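Local coordinates for protein translation elongation factor 1A (PDB 3WND) that binds cysteinyl-tRNA(Cys) in its GTP-bound form, resembles SelB, EF-Tu and aIF2-gamma, and probably serves as a translation elongation factor, at residues R60-F64 and I174-E179; C208-V214 and T253-L259; T284-S290 and A364-K370. All blocks are in the same frame, centred on the assembly; numbering follows the deposited sequence. Where two conformers were deposited one is given.

Contact 1: residues R60-F64 and I174-E179; sequences RNMVF and INEVAE
Arg60 lays its guanidinium group against the helix, with Ala178 CB, Asn175 O and Glu179 N over one face and Arg60 NE 3.6 Å from Ala178 CB. At the edge of the group, in its plane, Arg60 NH1 donates to Asn175 OD1 over 2.8 Å with an N-H...O angle of 150°. The bond uses a lone pair of OD1, although the guanidinium and amide planes are turned 53° apart. A second grip comes from Glu182, farther along the same helix, which forms a salt bridge with Arg60 NE, while Asn175 ND2 donates to Lys171 O; with both amide ends bonded, the rotation of Asn175 is fixed. Met62 bends at chi2 (-144°), which brings its CE within 3.3 Å of Asn175 OD1 and 3.8 Å of Ile174 CG2. Deeper in, Ile174 CD1 meets the edge of the Phe64 ring, 4.1 Å from CE2, and Val24 of strand 21-28 touches both residues. The axes of strand 61-64 and helix 174-179 pass 11.6 Å apart, so side chains of 60-64 reach across, Arg60 to the helix backbone too. Packing of a helix on the face of a mixed sheet is typical of the alpha/beta G domain of translational GTPases.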
loop_
_atom_site.group_PDB
_atom_site.type_symbol
_atom_site.label_atom_id
_atom_site.label_comp_id
_atom_site.label_asym_id
_atom_site.label_seq_id
_atom_site.Cartn_x
_atom_site.Cartn_y
_atom_site.Cartn_z
ATOM N N ARG A 60 -13.870 14.015 3.505
ATOM C CA ARG A 60 -12.542 13.710 2.843
ATOM C C ARG A 60 -12.790 12.957 1.652
ATOM O O ARG A 60 -13.750 12.164 1.598
ATOM C CB ARG A 60 -11.645 12.884 3.778
ATOM C CG ARG A 60 -11.194 13.617 4.991
ATOM C CD ARG A 60 -10.098 12.845 5.767
ATOM N NE ARG A 60 -9.321 13.900 6.438
ATOM C CZ ARG A 60 -9.722 14.553 7.537
ATOM N NH1 ARG A 60 -10.834 14.174 8.187
ATOM N NH2 ARG A 60 -8.949 15.527 8.032
ATOM N N ASN A 61 -11.940 13.144 0.662
ATOM C CA ASN A 61 -11.905 12.286 -0.476
ATOM C C ASN A 61 -11.265 11.029 0.062
ATOM O O ASN A 61 -10.077 10.968 0.306
ATOM C CB ASN A 61 -11.079 12.963 -1.541
ATOM C CG ASN A 61 -11.797 14.142 -2.172
ATOM O OD1 ASN A 61 -13.005 14.261 -2.024
ATOM N ND2 ASN A 61 -11.049 14.994 -2.937
ATOM N N MET A 62 -12.090 10.050 0.409
ATOM C CA MET A 62 -11.574 8.781 1.012
ATOM C C MET A 62 -11.610 7.735 -0.062
ATOM O O MET A 62 -12.601 7.647 -0.869
ATOM C CB MET A 62 -12.429 8.330 2.180
ATOM C CG MET A 62 -12.390 9.266 3.309
ATOM S SD MET A 62 -12.444 8.275 4.798
ATOM C CE MET A 62 -11.964 9.559 5.971
ATOM N N VAL A 63 -10.547 6.955 -0.149
ATOM C CA VAL A 63 -10.537 5.790 -0.993
ATOM C C VAL A 63 -10.159 4.623 -0.082
ATOM O O VAL A 63 -9.126 4.686 0.632
ATOM C CB VAL A 63 -9.548 5.911 -2.156
ATOM C CG1 VAL A 63 -9.508 4.629 -3.003
ATOM C CG2 VAL A 63 -9.914 7.182 -2.960
ATOM N N PHE A 64 -11.030 3.601 -0.086
ATOM C CA PHE A 64 -10.740 2.341 0.669
ATOM C C PHE A 64 -10.382 1.271 -0.303
ATOM O O PHE A 64 -11.123 0.960 -1.202
ATOM C CB PHE A 64 -11.967 1.913 1.508
ATOM C CG PHE A 64 -12.430 2.960 2.422
ATOM C CD1 PHE A 64 -13.411 3.863 2.026
ATOM C CD2 PHE A 64 -11.898 3.039 3.678
ATOM C CE1 PHE A 64 -13.791 4.871 2.895
ATOM C CE2 PHE A 64 -12.343 4.012 4.576
ATOM C CZ PHE A 64 -13.306 4.937 4.165
ATOM N N ILE A 174 -10.437 6.731 11.827
ATOM C CA ILE A 174 -9.820 6.918 10.428
ATOM C C ILE A 174 -9.697 8.433 10.197
ATOM O O ILE A 174 -8.677 8.895 9.758
ATOM C CB ILE A 174 -10.721 6.332 9.353
ATOM C CG1 ILE A 174 -10.620 4.778 9.502
ATOM C CG2 ILE A 174 -10.294 6.749 7.928
ATOM C CD1 ILE A 174 -11.624 4.070 8.627
ATOM N N ASN A 175 -10.735 9.213 10.518
ATOM C CA ASN A 175 -10.593 10.669 10.275
ATOM C C ASN A 175 -9.520 11.325 11.175
ATOM O O ASN A 175 -8.845 12.244 10.706
ATOM C CB ASN A 175 -11.962 11.371 10.484
ATOM C CG ASN A 175 -12.822 11.278 9.184
ATOM O OD1 ASN A 175 -12.548 11.977 8.159
ATOM N ND2 ASN A 175 -13.856 10.461 9.205
ATOM N N GLU A 176 -9.418 10.923 12.456
ATOM C CA GLU A 176 -8.353 11.430 13.323
ATOM C C GLU A 176 -6.971 11.119 12.720
ATOM O O GLU A 176 -6.096 12.026 12.663
ATOM C CB GLU A 176 -8.422 10.876 14.764
ATOM C CG GLU A 176 -9.571 11.396 15.548
ATOM C CD GLU A 176 -9.679 10.638 16.892
ATOM O OE1 GLU A 176 -8.875 9.652 17.128
ATOM O OE2 GLU A 176 -10.577 11.013 17.689
ATOM N N VAL A 177 -6.748 9.881 12.307
ATOM C CA VAL A 177 -5.450 9.485 11.744
ATOM C C VAL A 177 -5.262 10.243 10.443
ATOM O O VAL A 177 -4.130 10.726 10.111
ATOM C CB VAL A 177 -5.345 7.927 11.540
ATOM C CG1 VAL A 177 -4.029 7.570 10.934
ATOM C CG2 VAL A 177 -5.431 7.135 12.872
ATOM N N ALA A 178 -6.344 10.358 9.655
ATOM C CA ALA A 178 -6.214 11.084 8.403
ATOM C C ALA A 178 -5.700 12.516 8.602
ATOM O O ALA A 178 -4.965 13.029 7.739
ATOM C CB ALA A 178 -7.494 11.088 7.622
ATOM N N GLU A 179 -6.034 13.147 9.729
ATOM C CA GLU A 179 -5.699 14.573 9.907
ATOM C C GLU A 179 -4.185 14.630 10.091
ATOM O O GLU A 179 -3.524 15.528 9.587
ATOM C CB GLU A 179 -6.474 15.138 11.135
ATOM C CG GLU A 179 -6.289 16.635 11.445
ATOM C CD GLU A 179 -7.528 17.158 12.206
ATOM O OE1 GLU A 179 -7.902 16.499 13.178
ATOM O OE2 GLU A 179 -8.113 18.196 11.853
#

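Contact 2: residues C208-V214 and T253-L259; sequences CVVLGVV and TRVGMRL
Two neighbouring strands of an antiparallel beta sheet in the middle domain, consistent with the domain II barrel of the SelB and EF-Tu families, pair here in regular register from Cys208-Leu259 to Val214-Thr253. Their axes come within 4.6 Å at 159°, and six backbone hydrogen bonds join them. Val210 with Met257 and Gly212 with Val255 are hydrogen-bonded pairs, each with two bonds, the shortest being Met257 N to Val210 O at 2.7 Å; Leu259 N to Cys208 O and Val214 N to Thr253 O extend the pattern at the ends. CA atoms of the non-hydrogen-bonded residues add CA-H...O contacts to the carbonyls next to their partners, as from Leu211 CA to Val255 O at 3.2 Å. One face carries Val210, Val255 and Met257. There Val210 CG1 meets Leu259 CD1 at 3.8 Å, the two side chains crossing at about a right angle, and Val214 CG2 reaches Val255 CG1 at 4.1 Å; Ile239 and Ile267 continue this apolar surface. On the other face Leu211 CD2 comes over Gly256, 3.8 Å from its CA, where no side chain intervenes. Arg254 starts with CG anti to its own N (chi1 179°) and then bends at chi2, folding the guanidinium back over the neighbouring strand. One face of the group covers Gly212 O, with NH2 3.8 Å from that oxygen, while NH2 pairs with Asp198 in a salt bridge. Peptide groups thus satisfy one another between the strands, one face is apolar, and the other mixes Val209, Leu211 and Val213 with two arginines, of which Arg254 probably has its charge balanced by Asp198.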
loop_
_atom_site.group_PDB
_atom_site.type_symbol
_atom_site.label_atom_id
_atom_site.label_comp_id
_atom_site.label_asym_id
_atom_site.label_seq_id
_atom_site.Cartn_x
_atom_site.Cartn_y
_atom_site.Cartn_z
ATOM N N CYS A 208 -4.979 8.013 -23.390
ATOM C CA CYS A 208 -4.284 7.317 -22.295
ATOM C C CYS A 208 -4.671 7.970 -20.933
ATOM O O CYS A 208 -4.405 9.180 -20.724
ATOM C CB CYS A 208 -2.775 7.398 -22.464
ATOM S SG CYS A 208 -1.830 6.530 -21.145
ATOM N N VAL A 209 -5.258 7.166 -20.035
ATOM C CA VAL A 209 -5.562 7.584 -18.675
ATOM C C VAL A 209 -4.816 6.649 -17.679
ATOM O O VAL A 209 -4.770 5.400 -17.853
ATOM C CB VAL A 209 -7.089 7.595 -18.420
ATOM C CG1 VAL A 209 -7.401 7.834 -16.899
ATOM C CG2 VAL A 209 -7.721 8.652 -19.329
ATOM N N VAL A 210 -4.215 7.241 -16.627
ATOM C CA VAL A 210 -3.619 6.395 -15.591
ATOM C C VAL A 210 -4.282 6.810 -14.291
ATOM O O VAL A 210 -4.675 7.959 -14.128
ATOM C CB VAL A 210 -2.094 6.567 -15.501
ATOM C CG1 VAL A 210 -1.417 6.064 -16.783
ATOM C CG2 VAL A 210 -1.728 7.987 -15.087
ATOM N N LEU A 211 -4.416 5.851 -13.394
ATOM C CA LEU A 211 -4.918 6.116 -12.017
ATOM C C LEU A 211 -3.730 5.788 -11.136
ATOM O O LEU A 211 -2.947 4.801 -11.336
ATOM C CB LEU A 211 -6.057 5.199 -11.650
ATOM C CG LEU A 211 -7.153 5.040 -12.727
ATOM C CD1 LEU A 211 -8.230 4.111 -12.212
ATOM C CD2 LEU A 211 -7.725 6.383 -13.125
ATOM N N GLY A 212 -3.651 6.576 -10.070
ATOM C CA GLY A 212 -2.501 6.496 -9.152
ATOM C C GLY A 212 -2.633 7.431 -7.976
ATOM O O GLY A 212 -3.691 7.995 -7.725
ATOM N N VAL A 213 -1.485 7.633 -7.313
ATOM C CA VAL A 213 -1.472 8.482 -6.122
ATOM C C VAL A 213 -0.185 9.256 -6.179
ATOM O O VAL A 213 0.870 8.715 -6.591
ATOM C CB VAL A 213 -1.583 7.628 -4.819
ATOM C CG1 VAL A 213 -0.455 6.631 -4.704
ATOM C CG2 VAL A 213 -1.749 8.495 -3.583
ATOM N N VAL A 214 -0.275 10.544 -5.837
ATOM C CA VAL A 214 0.949 11.378 -5.758
ATOM C C VAL A 214 1.661 11.019 -4.409
ATOM O O VAL A 214 1.065 11.157 -3.333
ATOM C CB VAL A 214 0.563 12.857 -5.713
ATOM C CG1 VAL A 214 1.822 13.771 -5.663
ATOM C CG2 VAL A 214 -0.300 13.229 -6.956
ATOM N N THR A 253 -2.716 12.741 -2.893
ATOM C CA THR A 253 -3.946 12.862 -3.720
ATOM C C THR A 253 -4.044 11.610 -4.613
ATOM O O THR A 253 -3.142 11.294 -5.328
ATOM C CB THR A 253 -3.907 14.152 -4.591
ATOM O OG1 THR A 253 -3.795 15.291 -3.726
ATOM C CG2 THR A 253 -5.261 14.264 -5.427
ATOM N N ARG A 254 -5.211 10.963 -4.599
ATOM C CA ARG A 254 -5.495 9.910 -5.575
ATOM C C ARG A 254 -6.015 10.605 -6.871
ATOM O O ARG A 254 -6.860 11.537 -6.801
ATOM C CB ARG A 254 -6.601 8.993 -4.982
ATOM C CG ARG A 254 -6.925 7.913 -5.964
ATOM C CD ARG A 254 -6.955 6.570 -5.367
ATOM N NE ARG A 254 -7.140 5.774 -6.550
ATOM C CZ ARG A 254 -6.195 4.986 -7.003
ATOM N NH1 ARG A 254 -6.389 4.303 -8.105
ATOM N NH2 ARG A 254 -5.086 4.775 -6.223
ATOM N N VAL A 255 -5.355 10.260 -7.972
ATOM C CA VAL A 255 -5.556 10.978 -9.215
ATOM C C VAL A 255 -5.872 10.004 -10.361
ATOM O O VAL A 255 -5.584 8.777 -10.360
ATOM C CB VAL A 255 -4.272 11.810 -9.689
ATOM C CG1 VAL A 255 -3.964 12.910 -8.729
ATOM C CG2 VAL A 255 -3.101 10.773 -9.904
ATOM N N GLY A 256 -6.579 10.613 -11.301
ATOM C CA GLY A 256 -6.651 10.033 -12.641
ATOM C C GLY A 256 -5.988 11.071 -13.544
ATOM O O GLY A 256 -6.203 12.289 -13.365
ATOM N N MET A 257 -5.118 10.639 -14.434
ATOM C CA MET A 257 -4.443 11.612 -15.305
ATOM C C MET A 257 -4.516 11.206 -16.761
ATOM O O MET A 257 -4.206 10.023 -17.157
ATOM C CB MET A 257 -2.945 11.767 -14.948
ATOM C CG MET A 257 -2.745 12.234 -13.482
ATOM S SD MET A 257 -0.953 12.284 -13.153
ATOM C CE MET A 257 -0.981 13.472 -11.787
ATOM N N ARG A 258 -4.839 12.209 -17.588
ATOM C CA ARG A 258 -4.791 12.014 -19.057
ATOM C C ARG A 258 -3.391 12.350 -19.455
ATOM O O ARG A 258 -2.881 13.471 -19.159
ATOM C CB ARG A 258 -5.801 12.950 -19.725
ATOM C CG ARG A 258 -6.521 12.296 -20.864
ATOM C CD ARG A 258 -7.827 13.035 -21.145
ATOM N NE ARG A 258 -7.680 14.169 -22.060
ATOM C CZ ARG A 258 -7.936 15.457 -21.759
ATOM N NH1 ARG A 258 -8.355 15.870 -20.521
ATOM N NH2 ARG A 258 -7.755 16.362 -22.707
ATOM N N LEU A 259 -2.723 11.414 -20.120
ATOM C CA LEU A 259 -1.307 11.633 -20.508
ATOM C C LEU A 259 -1.222 11.743 -22.052
ATOM O O LEU A 259 -1.864 10.978 -22.798
ATOM C CB LEU A 259 -0.457 10.389 -20.118
ATOM C CG LEU A 259 -0.510 10.011 -18.615
ATOM C CD1 LEU A 259 0.476 8.853 -18.463
ATOM C CD2 LEU A 259 -0.268 11.226 -17.723
#

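Contact 3: residues T284-S290 and A364-K370; sequences TLECTVS and AAYGFSK
Strands 284-289 and 364-369 run antiparallel, their axes 4.4 Å apart at 144°, with two backbone bonds in each of the pairs Glu286-Phe368 and Thr288-Tyr366. Cys287 faces Gly367, and their CA atoms come to 3.9 Å. Beside them Tyr366 takes the chi1 of 70° that sets CG between its backbone N and carbonyl carbon, and this lays the ring alongside Thr288. Thr288 CB sits over one ring face, 3.9 Å from the centroid, in a CH-pi contact; Arg351 adds a cation-pi contact to the same ring. Replacing Tyr366 with an alanine would probably uncover Thr288 CB and cost Arg351 its cation-pi contact with this ring. Near the chain end Glu286 and Lys370 form a salt bridge, NZ lying 2.6 Å from OE2 but 46° out of the carboxylate plane, and Glu286 CG packs on Lys370 CG at 3.6 Å. A water bridges Thr284 N and Ser369 OG, 2.8 Å from the OG. At the other end, Ser290 N donates to Ala364 O, and Ala364 and Ala365 both face Leu354, a classic beta bulge. The pairing places the chain's last strand in an antiparallel beta domain, consistent with the C-terminal domain of SelB-like factors.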
loop_
_atom_site.group_PDB
_atom_site.type_symbol
_atom_site.label_atom_id
_atom_site.label_comp_id
_atom_site.label_asym_id
_atom_site.label_seq_id
_atom_site.Cartn_x
_atom_site.Cartn_y
_atom_site.Cartn_z
ATOM N N THR A 284 21.358 -3.936 -5.475
ATOM C CA THR A 284 22.192 -4.244 -4.316
ATOM C C THR A 284 21.500 -3.649 -3.095
ATOM O O THR A 284 21.415 -2.426 -2.959
ATOM C CB THR A 284 23.575 -3.548 -4.466
ATOM O OG1 THR A 284 24.163 -3.914 -5.722
ATOM C CG2 THR A 284 24.506 -3.899 -3.305
ATOM N N LEU A 285 20.935 -4.503 -2.238
ATOM C CA LEU A 285 20.126 -4.040 -1.062
ATOM C C LEU A 285 20.759 -4.298 0.297
ATOM O O LEU A 285 21.220 -5.448 0.574
ATOM C CB LEU A 285 18.750 -4.746 -1.066
ATOM C CG LEU A 285 17.955 -4.591 -2.378
ATOM C CD1 LEU A 285 16.604 -5.317 -2.290
ATOM C CD2 LEU A 285 17.683 -3.109 -2.732
ATOM N N GLU A 286 20.661 -3.296 1.207
ATOM C CA GLU A 286 21.014 -3.459 2.615
ATOM C C GLU A 286 19.670 -3.938 3.232
ATOM O O GLU A 286 18.681 -3.214 3.211
ATOM C CB GLU A 286 21.406 -2.125 3.255
ATOM C CG GLU A 286 22.688 -1.486 2.693
ATOM C CD GLU A 286 23.821 -1.470 3.712
ATOM O OE1 GLU A 286 23.694 -2.153 4.763
ATOM O OE2 GLU A 286 24.828 -0.753 3.482
ATOM N N CYS A 287 19.663 -5.156 3.741
ATOM C CA CYS A 287 18.417 -5.857 4.112
ATOM C C CYS A 287 18.445 -6.222 5.572
ATOM O O CYS A 287 19.526 -6.485 6.186
ATOM C CB CYS A 287 18.310 -7.179 3.329
ATOM S SG CYS A 287 18.098 -6.937 1.551
ATOM N N THR A 288 17.236 -6.300 6.112
ATOM C CA THR A 288 17.013 -6.740 7.446
ATOM C C THR A 288 16.049 -7.906 7.237
ATOM O O THR A 288 14.929 -7.717 6.694
ATOM C CB THR A 288 16.332 -5.646 8.285
ATOM O OG1 THR A 288 17.248 -4.582 8.511
ATOM C CG2 THR A 288 16.041 -6.210 9.606
ATOM N N VAL A 289 16.496 -9.099 7.630
ATOM C CA VAL A 289 15.722 -10.348 7.459
ATOM C C VAL A 289 14.808 -10.665 8.637
ATOM O O VAL A 289 15.177 -10.542 9.788
ATOM C CB VAL A 289 16.734 -11.530 7.269
ATOM C CG1 VAL A 289 16.009 -12.872 6.998
ATOM C CG2 VAL A 289 17.796 -11.217 6.155
ATOM N N SER A 290 13.549 -10.952 8.290
ATOM C CA SER A 290 12.537 -11.316 9.295
ATOM C C SER A 290 13.077 -12.462 10.184
ATOM O O SER A 290 13.735 -13.418 9.697
ATOM C CB SER A 290 11.389 -11.904 8.561
ATOM O OG SER A 290 10.322 -12.279 9.453
ATOM N N ALA A 364 10.035 -12.195 3.745
ATOM C CA ALA A 364 11.363 -12.560 4.173
ATOM C C ALA A 364 12.203 -11.426 4.725
ATOM O O ALA A 364 13.042 -11.655 5.590
ATOM C CB ALA A 364 12.104 -13.248 2.995
ATOM N N ALA A 365 12.044 -10.240 4.174
ATOM C CA ALA A 365 13.017 -9.183 4.456
ATOM C C ALA A 365 12.509 -7.888 3.896
ATOM O O ALA A 365 11.683 -7.902 2.964
ATOM C CB ALA A 365 14.399 -9.468 3.821
ATOM N N TYR A 366 13.008 -6.778 4.508
ATOM C CA TYR A 366 12.938 -5.492 3.754
ATOM C C TYR A 366 14.351 -5.042 3.479
ATOM O O TYR A 366 15.319 -5.508 4.119
ATOM C CB TYR A 366 12.183 -4.406 4.539
ATOM C CG TYR A 366 12.861 -3.833 5.774
ATOM C CD1 TYR A 366 13.846 -2.806 5.655
ATOM C CD2 TYR A 366 12.577 -4.309 7.019
ATOM C CE1 TYR A 366 14.465 -2.266 6.807
ATOM C CE2 TYR A 366 13.180 -3.770 8.165
ATOM C CZ TYR A 366 14.159 -2.782 8.013
ATOM O OH TYR A 366 14.715 -2.240 9.126
ATOM N N GLY A 367 14.484 -4.137 2.509
ATOM C CA GLY A 367 15.838 -3.548 2.255
ATOM C C GLY A 367 15.730 -2.260 1.502
ATOM O O GLY A 367 14.650 -1.886 1.028
ATOM N N PHE A 368 16.844 -1.573 1.455
ATOM C CA PHE A 368 16.979 -0.333 0.679
ATOM C C PHE A 368 18.159 -0.443 -0.249
ATOM O O PHE A 368 19.168 -1.054 0.105
ATOM C CB PHE A 368 17.133 0.781 1.596
ATOM C CG PHE A 368 15.891 1.073 2.236
ATOM C CD1 PHE A 368 14.972 1.966 1.607
ATOM C CD2 PHE A 368 15.528 0.419 3.456
ATOM C CE1 PHE A 368 13.770 2.244 2.225
ATOM C CE2 PHE A 368 14.311 0.708 4.057
ATOM C CZ PHE A 368 13.465 1.651 3.492
ATOM N N SER A 369 18.048 0.230 -1.395
ATOM C CA SER A 369 19.081 0.272 -2.418
ATOM C C SER A 369 20.267 0.967 -1.852
ATOM O O SER A 369 20.151 2.081 -1.341
ATOM C CB SER A 369 18.594 0.982 -3.645
ATOM O OG SER A 369 19.632 0.959 -4.602
ATOM N N LYS A 370 21.385 0.231 -1.920
ATOM C CA LYS A 370 22.682 0.582 -1.318
ATOM C C LYS A 370 23.236 1.849 -1.944
ATOM O O LYS A 370 23.175 2.042 -3.188
ATOM C CB LYS A 370 23.699 -0.587 -1.464
ATOM C CG LYS A 370 24.600 -0.827 -0.255
ATOM C CD LYS A 370 25.828 0.091 -0.242
ATOM C CE LYS A 370 27.037 -0.546 0.446
ATOM N NZ LYS A 370 26.793 -1.044 1.835
ATOM O OXT LYS A 370 23.778 2.652 -1.178
HETATM O O HOH W 1 19.611 -1.310 -6.232
#

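The three contacts share no strand or helix and follow one another along the chain, one in each of three structural regions. Contact 2 is buried and rests on main-chain bonding and aliphatic packing. Contacts 1 and 3 are both partly buried. Contact 3 is also a strand pair, but its outer residues add an ion pair, a water and an aromatic face. Contact 1 differs in kind: side chains of a strand and the residue before it reach across to a helix, polar at the outer end and apolar at the inner. Contacts 1 and 2 touch where Val63 CG2 lies 3.9 Å from Arg254 CD. Contact 3 stands apart, its nearest atoms about 20 Å from contact 1 and about 16 Å from contact 2.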